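Local coordinates for putative heme binding protein (Tannerella forsythia, PDB 6EU8), which probably binds heme as an HmuY-like protein of a periodontal bacterium, with heme-binding properties that differ from those of the Porphyromonas gingivalis protein, at residues F41-V46 and L53-A58; I110-L115 and F128-M133; I172-A177 and V187-E192. All blocks are in the same frame, centred on the assembly; numbering follows the deposited sequence.

Contact 1 of 3, residues F41-V46 and L53-A58; sequences FSEWHV and LETIPA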
loop_
_atom_site.group_PDB
_atom_site.type_symbol
_atom_site.label_atom_id
_atom_site.label_comp_id
_atom_site.label_asym_id
_atom_site.label_seq_id
_atom_site.Cartn_x
_atom_site.Cartn_y
_atom_site.Cartn_z
ATOM N N PHE A 41 8.086 -9.958 -5.863
ATOM C CA PHE A 41 9.007 -11.111 -5.687
ATOM C C PHE A 41 8.372 -12.510 -5.715
ATOM O O PHE A 41 9.081 -13.521 -5.560
ATOM C CB PHE A 41 9.833 -10.954 -4.354
ATOM C CG PHE A 41 10.593 -9.641 -4.237
ATOM C CD1 PHE A 41 11.586 -9.310 -5.146
ATOM C CD2 PHE A 41 10.322 -8.735 -3.225
ATOM C CE1 PHE A 41 12.299 -8.118 -5.040
ATOM C CE2 PHE A 41 11.008 -7.514 -3.135
ATOM C CZ PHE A 41 11.991 -7.211 -4.063
ATOM N N SER A 42 7.058 -12.614 -5.955
ATOM C CA SER A 42 6.387 -13.905 -5.940
ATOM C C SER A 42 6.531 -14.650 -7.291
ATOM O O SER A 42 6.943 -14.061 -8.287
ATOM C CB SER A 42 4.919 -13.717 -5.554
ATOM O OG SER A 42 4.165 -13.128 -6.587
ATOM N N GLU A 43 6.177 -15.935 -7.303
ATOM C CA GLU A 43 5.997 -16.636 -8.570
ATOM C C GLU A 43 4.685 -16.091 -9.203
ATOM O O GLU A 43 3.659 -16.036 -8.544
ATOM C CB GLU A 43 5.937 -18.161 -8.398
ATOM C CG GLU A 43 5.784 -18.879 -9.722
ATOM C CD GLU A 43 5.832 -20.381 -9.567
ATOM O OE1 GLU A 43 4.780 -21.004 -9.269
ATOM O OE2 GLU A 43 6.971 -20.909 -9.700
ATOM N N TRP A 44 4.757 -15.644 -10.456
ATOM C CA TRP A 44 3.549 -15.063 -11.092
ATOM C C TRP A 44 2.807 -16.137 -11.870
ATOM O O TRP A 44 3.426 -17.051 -12.436
ATOM C CB TRP A 44 3.910 -13.914 -11.986
ATOM C CG TRP A 44 4.427 -12.657 -11.299
ATOM C CD1 TRP A 44 4.682 -12.471 -9.958
ATOM C CD2 TRP A 44 4.832 -11.454 -11.948
ATOM N NE1 TRP A 44 5.176 -11.201 -9.746
ATOM C CE2 TRP A 44 5.270 -10.550 -10.947
ATOM C CE3 TRP A 44 4.821 -11.033 -13.284
ATOM C CZ2 TRP A 44 5.745 -9.256 -11.250
ATOM C CZ3 TRP A 44 5.292 -9.764 -13.588
ATOM C CH2 TRP A 44 5.712 -8.876 -12.580
ATOM N N HIS A 45 1.481 -16.027 -11.874
ATOM C CA HIS A 45 0.613 -17.066 -12.403
ATOM C C HIS A 45 -0.308 -16.454 -13.457
ATOM O O HIS A 45 -1.053 -15.487 -13.164
ATOM C CB HIS A 45 -0.162 -17.755 -11.285
ATOM C CG HIS A 45 0.723 -18.564 -10.365
ATOM N ND1 HIS A 45 0.396 -18.836 -9.065
ATOM C CD2 HIS A 45 1.902 -19.189 -10.602
ATOM C CE1 HIS A 45 1.359 -19.561 -8.510
ATOM N NE2 HIS A 45 2.290 -19.779 -9.421
ATOM N N VAL A 46 -0.198 -16.996 -14.683
ATOM C CA VAL A 46 -1.045 -16.543 -15.823
ATOM C C VAL A 46 -2.344 -17.321 -15.760
ATOM O O VAL A 46 -2.353 -18.560 -15.756
ATOM C CB VAL A 46 -0.327 -16.742 -17.169
ATOM C CG1 VAL A 46 -1.212 -16.343 -18.358
ATOM C CG2 VAL A 46 0.958 -15.962 -17.222
ATOM N N LEU A 53 -2.850 -21.452 -15.788
ATOM C CA LEU A 53 -2.308 -22.026 -17.018
ATOM C C LEU A 53 -0.785 -22.078 -17.023
ATOM O O LEU A 53 -0.219 -23.140 -17.270
ATOM C CB LEU A 53 -2.738 -21.174 -18.223
ATOM C CG LEU A 53 -2.300 -21.620 -19.633
ATOM C CD1 LEU A 53 -3.374 -22.497 -20.253
ATOM C CD2 LEU A 53 -2.000 -20.431 -20.541
ATOM N N GLU A 54 -0.134 -20.923 -16.830
ATOM C CA GLU A 54 1.305 -20.805 -16.962
ATOM C C GLU A 54 1.928 -20.178 -15.729
ATOM O O GLU A 54 1.237 -19.491 -14.952
ATOM C CB GLU A 54 1.684 -19.971 -18.177
ATOM C CG GLU A 54 1.446 -20.705 -19.467
ATOM C CD GLU A 54 1.547 -19.828 -20.698
ATOM O OE1 GLU A 54 2.067 -18.688 -20.624
ATOM O OE2 GLU A 54 1.095 -20.314 -21.755
ATOM N N THR A 55 3.235 -20.413 -15.565
ATOM C CA THR A 55 4.009 -19.764 -14.496
ATOM C C THR A 55 5.094 -18.858 -15.063
ATOM O O THR A 55 5.611 -19.080 -16.175
ATOM C CB THR A 55 4.742 -20.778 -13.583
ATOM O OG1 THR A 55 5.685 -21.522 -14.363
ATOM C CG2 THR A 55 3.815 -21.686 -12.939
ATOM N N ILE A 56 5.461 -17.834 -14.300
ATOM C CA ILE A 56 6.602 -16.972 -14.570
ATOM C C ILE A 56 7.493 -17.041 -13.330
ATOM O O ILE A 56 6.995 -16.796 -12.226
ATOM C CB ILE A 56 6.170 -15.517 -14.866
ATOM C CG1 ILE A 56 5.264 -15.434 -16.130
ATOM C CG2 ILE A 56 7.388 -14.618 -15.043
ATOM C CD1 ILE A 56 4.537 -14.104 -16.250
ATOM N N PRO A 57 8.799 -17.365 -13.495
ATOM C CA PRO A 57 9.609 -17.636 -12.318
ATOM C C PRO A 57 9.731 -16.470 -11.355
ATOM O O PRO A 57 9.854 -15.334 -11.776
ATOM C CB PRO A 57 10.992 -17.949 -12.896
ATOM C CG PRO A 57 10.780 -18.336 -14.285
ATOM C CD PRO A 57 9.554 -17.611 -14.742
ATOM N N ALA A 58 9.731 -16.774 -10.074
ATOM C CA ALA A 58 10.022 -15.808 -9.019
ATOM C C ALA A 58 11.418 -15.206 -9.235
ATOM O O ALA A 58 12.365 -15.962 -9.540
ATOM C CB ALA A 58 9.952 -16.466 -7.664
HETATM O O HOH W 1 7.545 -13.635 -11.407
HETATM O O HOH W 2 9.460 -19.686 -9.553
#

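Contact 2 of 3, residues I110-L115 and F128-M133; sequences IKDKML and FTVAGM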
loop_
_atom_site.group_PDB
_atom_site.type_symbol
_atom_site.label_atom_id
_atom_site.label_comp_id
_atom_site.label_asym_id
_atom_site.label_seq_id
_atom_site.Cartn_x
_atom_site.Cartn_y
_atom_site.Cartn_z
ATOM N N ILE A 110 -2.874 -13.074 0.376
ATOM C CA ILE A 110 -3.859 -13.377 -0.664
ATOM C C ILE A 110 -3.181 -14.155 -1.802
ATOM O O ILE A 110 -2.134 -13.739 -2.313
ATOM C CB ILE A 110 -4.596 -12.129 -1.170
ATOM C CG1 ILE A 110 -3.639 -11.062 -1.703
ATOM C CG2 ILE A 110 -5.445 -11.536 -0.052
ATOM C CD1 ILE A 110 -4.374 -9.937 -2.433
ATOM N N LYS A 111 -3.789 -15.281 -2.178
ATOM C CA LYS A 111 -3.261 -16.219 -3.161
ATOM C C LYS A 111 -3.916 -16.045 -4.551
ATOM O O LYS A 111 -5.141 -16.094 -4.676
ATOM C CB LYS A 111 -3.541 -17.638 -2.667
ATOM C CG LYS A 111 -2.933 -18.734 -3.502
ATOM C CD LYS A 111 -3.315 -20.108 -2.943
ATOM C CE LYS A 111 -2.903 -21.238 -3.863
ATOM N NZ LYS A 111 -3.254 -22.552 -3.243
ATOM N N ASP A 112 -3.101 -15.820 -5.578
ATOM C CA ASP A 112 -3.554 -15.742 -6.975
ATOM C C ASP A 112 -4.677 -14.742 -7.149
ATOM O O ASP A 112 -5.699 -15.006 -7.822
ATOM C CB ASP A 112 -3.976 -17.131 -7.487
ATOM C CG ASP A 112 -2.802 -18.065 -7.694
ATOM O OD1 ASP A 112 -1.692 -17.620 -7.983
ATOM O OD2 ASP A 112 -3.011 -19.301 -7.637
ATOM N N LYS A 113 -4.499 -13.574 -6.546
ATOM C CA LYS A 113 -5.558 -12.545 -6.543
ATOM C C LYS A 113 -5.060 -11.158 -6.943
ATOM O O LYS A 113 -5.757 -10.443 -7.664
ATOM C CB LYS A 113 -6.271 -12.511 -5.192
ATOM C CG LYS A 113 -7.333 -13.613 -5.062
ATOM C CD LYS A 113 -7.791 -13.856 -3.630
ATOM C CE LYS A 113 -8.835 -14.971 -3.574
ATOM N NZ LYS A 113 -8.942 -15.580 -2.215
ATOM N N MET A 114 -3.870 -10.744 -6.503
ATOM C CA MET A 114 -3.386 -9.383 -6.792
ATOM C C MET A 114 -2.851 -9.247 -8.218
ATOM O O MET A 114 -1.969 -10.013 -8.622
ATOM C CB MET A 114 -2.323 -8.945 -5.794
ATOM C CG MET A 114 -1.966 -7.455 -5.866
ATOM S SD MET A 114 -0.554 -6.952 -4.840
ATOM C CE MET A 114 0.768 -7.595 -5.799
ATOM N N LEU A 115 -3.382 -8.288 -8.996
ATOM C CA LEU A 115 -2.957 -8.140 -10.385
ATOM C C LEU A 115 -1.533 -7.641 -10.535
ATOM O O LEU A 115 -1.181 -6.577 -9.998
ATOM C CB LEU A 115 -3.853 -7.138 -11.139
ATOM C CG LEU A 115 -5.153 -7.622 -11.725
ATOM C CD1 LEU A 115 -5.921 -6.422 -12.278
ATOM C CD2 LEU A 115 -4.892 -8.608 -12.850
ATOM N N PHE A 128 -4.973 -12.888 -17.837
ATOM C CA PHE A 128 -4.350 -11.840 -17.009
ATOM C C PHE A 128 -3.384 -12.530 -16.023
ATOM O O PHE A 128 -3.436 -13.751 -15.902
ATOM C CB PHE A 128 -5.373 -10.994 -16.256
ATOM C CG PHE A 128 -6.316 -11.780 -15.382
ATOM C CD1 PHE A 128 -5.975 -12.126 -14.073
ATOM C CD2 PHE A 128 -7.586 -12.180 -15.864
ATOM C CE1 PHE A 128 -6.838 -12.886 -13.292
ATOM C CE2 PHE A 128 -8.448 -12.923 -15.068
ATOM C CZ PHE A 128 -8.088 -13.268 -13.777
ATOM N N THR A 129 -2.501 -11.748 -15.403
ATOM C CA THR A 129 -1.439 -12.323 -14.522
ATOM C C THR A 129 -1.602 -11.838 -13.083
ATOM O O THR A 129 -1.781 -10.641 -12.834
ATOM C CB THR A 129 -0.056 -11.944 -15.050
ATOM O OG1 THR A 129 0.004 -12.253 -16.458
ATOM C CG2 THR A 129 1.080 -12.752 -14.343
ATOM N N VAL A 130 -1.507 -12.770 -12.139
ATOM C CA VAL A 130 -1.606 -12.482 -10.682
ATOM C C VAL A 130 -0.354 -12.940 -9.912
ATOM O O VAL A 130 0.350 -13.851 -10.310
ATOM C CB VAL A 130 -2.840 -13.126 -10.052
ATOM C CG1 VAL A 130 -4.124 -12.474 -10.598
ATOM C CG2 VAL A 130 -2.897 -14.625 -10.300
ATOM N N ALA A 131 -0.120 -12.283 -8.775
ATOM C CA ALA A 131 0.943 -12.690 -7.832
ATOM C C ALA A 131 0.563 -14.008 -7.177
ATOM O O ALA A 131 -0.543 -14.160 -6.676
ATOM C CB ALA A 131 1.127 -11.613 -6.796
ATOM N N GLY A 132 1.477 -14.990 -7.157
ATOM C CA GLY A 132 1.151 -16.269 -6.487
ATOM C C GLY A 132 0.762 -16.095 -5.024
ATOM O O GLY A 132 -0.183 -16.722 -4.531
ATOM N N MET A 133 1.489 -15.230 -4.323
ATOM C CA MET A 133 1.153 -14.824 -2.992
ATOM C C MET A 133 1.515 -13.351 -2.801
ATOM O O MET A 133 2.572 -12.944 -3.264
ATOM C CB MET A 133 2.008 -15.654 -2.004
ATOM C CG MET A 133 1.682 -17.133 -1.916
ATOM S SD MET A 133 0.061 -17.588 -1.256
ATOM C CE MET A 133 -0.331 -16.225 -0.169
HETATM O O HOH W 3 -2.160 -12.688 -4.953
#

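Contact 3 of 3, residues I172-A177 and V187-E192; sequences IKFTDA and VSFNYE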
loop_
_atom_site.group_PDB
_atom_site.type_symbol
_atom_site.label_atom_id
_atom_site.label_comp_id
_atom_site.label_asym_id
_atom_site.label_seq_id
_atom_site.Cartn_x
_atom_site.Cartn_y
_atom_site.Cartn_z
ATOM N N ILE A 172 -1.922 8.724 9.474
ATOM C CA ILE A 172 -1.864 8.905 8.019
ATOM C C ILE A 172 -3.236 9.348 7.466
ATOM O O ILE A 172 -4.249 8.750 7.817
ATOM C CB ILE A 172 -1.436 7.581 7.316
ATOM C CG1 ILE A 172 -0.080 7.048 7.854
ATOM C CG2 ILE A 172 -1.379 7.793 5.813
ATOM C CD1 ILE A 172 0.370 5.701 7.285
ATOM N N LYS A 173 -3.235 10.414 6.666
ATOM C CA LYS A 173 -4.436 10.857 5.940
ATOM C C LYS A 173 -4.094 10.903 4.462
ATOM O O LYS A 173 -3.237 11.674 4.019
ATOM C CB LYS A 173 -4.896 12.245 6.422
ATOM C CG LYS A 173 -6.206 12.692 5.761
ATOM C CD LYS A 173 -7.138 13.423 6.715
ATOM C CE LYS A 173 -8.238 14.175 5.959
ATOM N NZ LYS A 173 -9.557 14.132 6.661
ATOM N N PHE A 174 -4.779 10.067 3.660
ATOM C CA PHE A 174 -4.576 10.040 2.213
ATOM C C PHE A 174 -5.314 11.215 1.596
ATOM O O PHE A 174 -6.408 11.546 2.042
ATOM C CB PHE A 174 -5.033 8.716 1.584
ATOM C CG PHE A 174 -4.202 7.527 2.011
ATOM C CD1 PHE A 174 -4.520 6.831 3.166
ATOM C CD2 PHE A 174 -3.094 7.117 1.261
ATOM C CE1 PHE A 174 -3.753 5.752 3.597
ATOM C CE2 PHE A 174 -2.326 6.042 1.693
ATOM C CZ PHE A 174 -2.671 5.353 2.849
ATOM N N THR A 175 -4.670 11.884 0.650
ATOM C CA THR A 175 -5.224 13.094 0.043
ATOM C C THR A 175 -5.551 12.975 -1.437
ATOM O O THR A 175 -6.454 13.677 -1.913
ATOM C CB THR A 175 -4.294 14.312 0.247
ATOM O OG1 THR A 175 -3.030 14.117 -0.400
ATOM C CG2 THR A 175 -4.100 14.594 1.731
ATOM N N ASP A 176 -4.829 12.128 -2.175
ATOM C CA ASP A 176 -5.036 11.977 -3.620
ATOM C C ASP A 176 -4.720 10.562 -4.098
ATOM O O ASP A 176 -3.794 9.903 -3.583
ATOM C CB ASP A 176 -4.166 12.977 -4.428
ATOM C CG ASP A 176 -4.337 14.449 -3.979
ATOM O OD1 ASP A 176 -3.620 14.897 -3.035
ATOM O OD2 ASP A 176 -5.156 15.183 -4.614
ATOM N N ALA A 177 -5.479 10.114 -5.100
ATOM C CA ALA A 177 -5.225 8.834 -5.811
ATOM C C ALA A 177 -4.894 8.999 -7.289
ATOM O O ALA A 177 -4.593 8.000 -7.976
ATOM C CB ALA A 177 -6.419 7.936 -5.671
ATOM N N VAL A 187 -0.306 8.139 -5.643
ATOM C CA VAL A 187 -0.893 8.117 -4.314
ATOM C C VAL A 187 -0.215 9.144 -3.425
ATOM O O VAL A 187 1.002 9.043 -3.208
ATOM C CB VAL A 187 -0.769 6.696 -3.709
ATOM C CG1 VAL A 187 -1.313 6.649 -2.289
ATOM C CG2 VAL A 187 -1.472 5.675 -4.598
ATOM N N SER A 188 -0.982 10.121 -2.929
ATOM C CA SER A 188 -0.459 11.187 -2.011
ATOM C C SER A 188 -1.072 11.083 -0.624
ATOM O O SER A 188 -2.257 10.767 -0.495
ATOM C CB SER A 188 -0.703 12.590 -2.596
ATOM O OG SER A 188 -0.026 12.782 -3.814
ATOM N N PHE A 189 -0.259 11.323 0.432
ATOM C CA PHE A 189 -0.751 11.337 1.795
ATOM C C PHE A 189 0.072 12.281 2.655
ATOM O O PHE A 189 1.248 12.519 2.362
ATOM C CB PHE A 189 -0.720 9.910 2.415
ATOM C CG PHE A 189 0.591 9.184 2.227
ATOM C CD1 PHE A 189 0.864 8.486 1.070
ATOM C CD2 PHE A 189 1.574 9.216 3.227
ATOM C CE1 PHE A 189 2.096 7.839 0.887
ATOM C CE2 PHE A 189 2.791 8.561 3.060
ATOM C CZ PHE A 189 3.054 7.867 1.898
ATOM N N ASN A 190 -0.575 12.797 3.690
ATOM C CA ASN A 190 0.090 13.533 4.766
ATOM C C ASN A 190 0.247 12.568 5.929
ATOM O O ASN A 190 -0.584 11.680 6.121
ATOM C CB ASN A 190 -0.773 14.738 5.179
ATOM C CG ASN A 190 -0.968 15.741 4.051
ATOM O OD1 ASN A 190 -0.170 15.824 3.124
ATOM N ND2 ASN A 190 -2.049 16.520 4.149
ATOM N N TYR A 191 1.323 12.698 6.720
ATOM C CA TYR A 191 1.467 11.874 7.912
ATOM C C TYR A 191 2.179 12.566 9.094
ATOM O O TYR A 191 2.887 13.540 8.886
ATOM C CB TYR A 191 2.174 10.531 7.587
ATOM C CG TYR A 191 3.595 10.647 7.149
ATOM C CD1 TYR A 191 3.936 10.852 5.821
ATOM C CD2 TYR A 191 4.639 10.550 8.085
ATOM C CE1 TYR A 191 5.269 10.928 5.418
ATOM C CE2 TYR A 191 5.942 10.643 7.694
ATOM C CZ TYR A 191 6.262 10.815 6.381
ATOM O OH TYR A 191 7.575 10.895 6.006
ATOM N N GLU A 192 1.976 12.019 10.277
ATOM C CA GLU A 192 2.716 12.411 11.500
ATOM C C GLU A 192 3.268 11.111 12.133
ATOM O O GLU A 192 2.506 10.302 12.659
ATOM C CB GLU A 192 1.811 13.207 12.465
ATOM C CG GLU A 192 1.222 14.464 11.829
ATOM C CD GLU A 192 0.576 15.441 12.816
ATOM O OE1 GLU A 192 0.326 15.072 13.975
ATOM O OE2 GLU A 192 0.301 16.597 12.394
HETATM O O HOH W 4 -0.673 15.066 0.564
HETATM O O HOH W 5 -0.955 16.100 -3.701
#

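Contact 1 of 3, residues F41-V46 and L53-A58
Glu43 crosses its side chain over Ile56 O and Thr55. Its CG rests 3.5 Å from the carbonyl O of Ile56, and farther out OE1 comes to 3.9 Å from Thr55 CG2. CG is anti to the backbone N (chi1 -179°) and the chain stays extended at chi2, which brings the carboxylate next to the Thr55 side chain. There its two oxygens have different partners. OE1 accepts a nearly straight bond from His45 NE2 at 2.8 Å, on its anti lone pair and in the plane of the imidazole. OE2 accepts a hydrogen bond from a water that in turn accepts one from Ala58 N. The other imidazole nitrogen, His45 ND1, is bonded to Asp112, so both ring nitrogens are held and rotation of the ring is restricted. Its CD2 lies beside the methyl CG2 of Thr55.

These residues belong to an antiparallel beta hairpin made of strands 44-48 and 51-56. Trp44 and Ile56 form a hydrogen-bonded pair, with Trp44 N to Ile56 O at 3.1 Å. Strand 51-56 carries a classic beta bulge: Leu53 and Glu54 both face Val46. Leu53 N gives the shorter bond to Val46 O, 2.9 Å, and the bond from Glu54 N is weak.

Trp44, Val46, Glu54 and Ile56 share the face turned from His45. The Val46 CG2 methyl meets Ile56 CD1 at 4.1 Å, and CB of Glu54 lies alongside CB of Val46. Trp44 touches Ile56 through CB, at 4.0 Å from Ile56 CB. Its CG is anti to the carbonyl carbon (chi1 -69°), and the indole leads away from the hairpin partner. Its NE1 bonds to Asp40, and Arg39 makes a cation-pi contact with the ring.

Contact 2 of 3, residues I110-L115 and F128-M133
Ile110 meets Met133 through its backbone. Its carbonyl O makes a CA-H...O contact with Met133 CA, and the Met133 methyl CE comes to 3.7 Å from the same Ile110 O. Next, Lys111 sends its extended chain past the bent Met133 side chain. Lys111 CB and CG each lie 3.9 Å from Met133 SD, so the sulfur sits against the aliphatic root of the lysine.

Asp112 has a positive phi of 53°, unlike the extended residues before it. Its N donates to Gly132 O at 3.2 Å, from well above the carbonyl plane, and makes a weak bond to Ala131 O. Val130 CG2 packs on Asp112 CA at 3.6 Å. Asp112 OD1 lies 3.5 Å from Gly132 CA; the carboxylate's polar partner is His45.

At Lys113 a water links the two segments. It accepts from Lys113 N and donates to Ile110 O and Ala131 O. Met114 O then takes a bond from Ala131 N at 2.9 Å, nearly along the C=O axis, and the bent thioether brings Met114 CE to the Ala131 methyl. Leu115 turns CD2 onto Phe128 CD1 at 3.9 Å, the two side chains crossing at about a right angle.

Antiparallel pairing of strand 127-136 with strand 105-111 thus passes, through a water-bridged irregular stretch, into pairing with strand 115-117 in the large antiparallel sheet.

Contact 3 of 3, residues I172-A177 and V187-E192
Phe174 and Phe189 sit side by side as a non-hydrogen-bonded pair, pointing the same way. Followed outward, Phe174 CB first lies 4.0 Å from the Ser188 carbonyl O. CG, anti to the carbonyl carbon (chi1 -66°), sets the ring beside Phe189. CD2 then reaches Phe189 CB at 3.8 Å and Val187 CG1 at 4.0 Å, the valine methyl lying at the ring edge. CE2 touches Phe189 CD1 at 4.1 Å. The two ring planes stand at 58°, an oblique meeting. Ile172 CG2 lies over one face of the Phe174 ring toward its rim, and Trp143 also meets this ring.

The strands are the two arms of an antiparallel hairpin, 169-178 with 184-194, within the large sheet. Ile172, Phe174, Phe189 and Tyr191 share one face; there Ile172 CG1 meets Tyr191 CB. Lys173 and Asn190 pair by two backbone bonds, the one from Lys173 N to Asn190 O measuring 3.0 Å. Farther on, Thr175 and Asp176 both face Ser188, a classic beta bulge. Ser188 O accepts from Thr175 N and, weakly, from Asp176 N.

Water also ties the side of Asp176, Ser188 and Asn190, with Thr175 at its margin. Thr175 OG1 occupies the crowded position between backbone N and carbonyl carbon (chi1 63°), close to CB of Ser188. It donates to Asp176 OD1 at 2.8 Å, out of the carboxylate plane on the anti side. A water donates to both Thr175 OG1 and Asn190 OD1. Asn190 OD1 also bonds to Ser14, while its ND2 lies 3.7 Å from the Thr175 methyl CG2. Ser188 OG is bonded to Thr16 on strand 11-18.

Contacts 1 and 2 adjoin, their centres about 9 Å apart. Strands 44-48 and 127-136 are neighbours in one sheet, so the hairpin of contact 1 extends the sheet on the side of strand 127-136 that bonds to strand 44-48. The His45 ND1 - Asp112 OD1 hydrogen bond, 2.6 Å, joins them. A second, probable bond links Gly132 N to Glu43 O at 2.8 Å. Glu43, His45 and Asp112 therefore form a polar chain across both contacts. Contact 3 lies on the opposite side of the chain's centre, with its centre about 32 Å from that of contact 1 and about 26 Å from that of contact 2. It reaches the same large antiparallel sheet. The structure is the apo form, without heme.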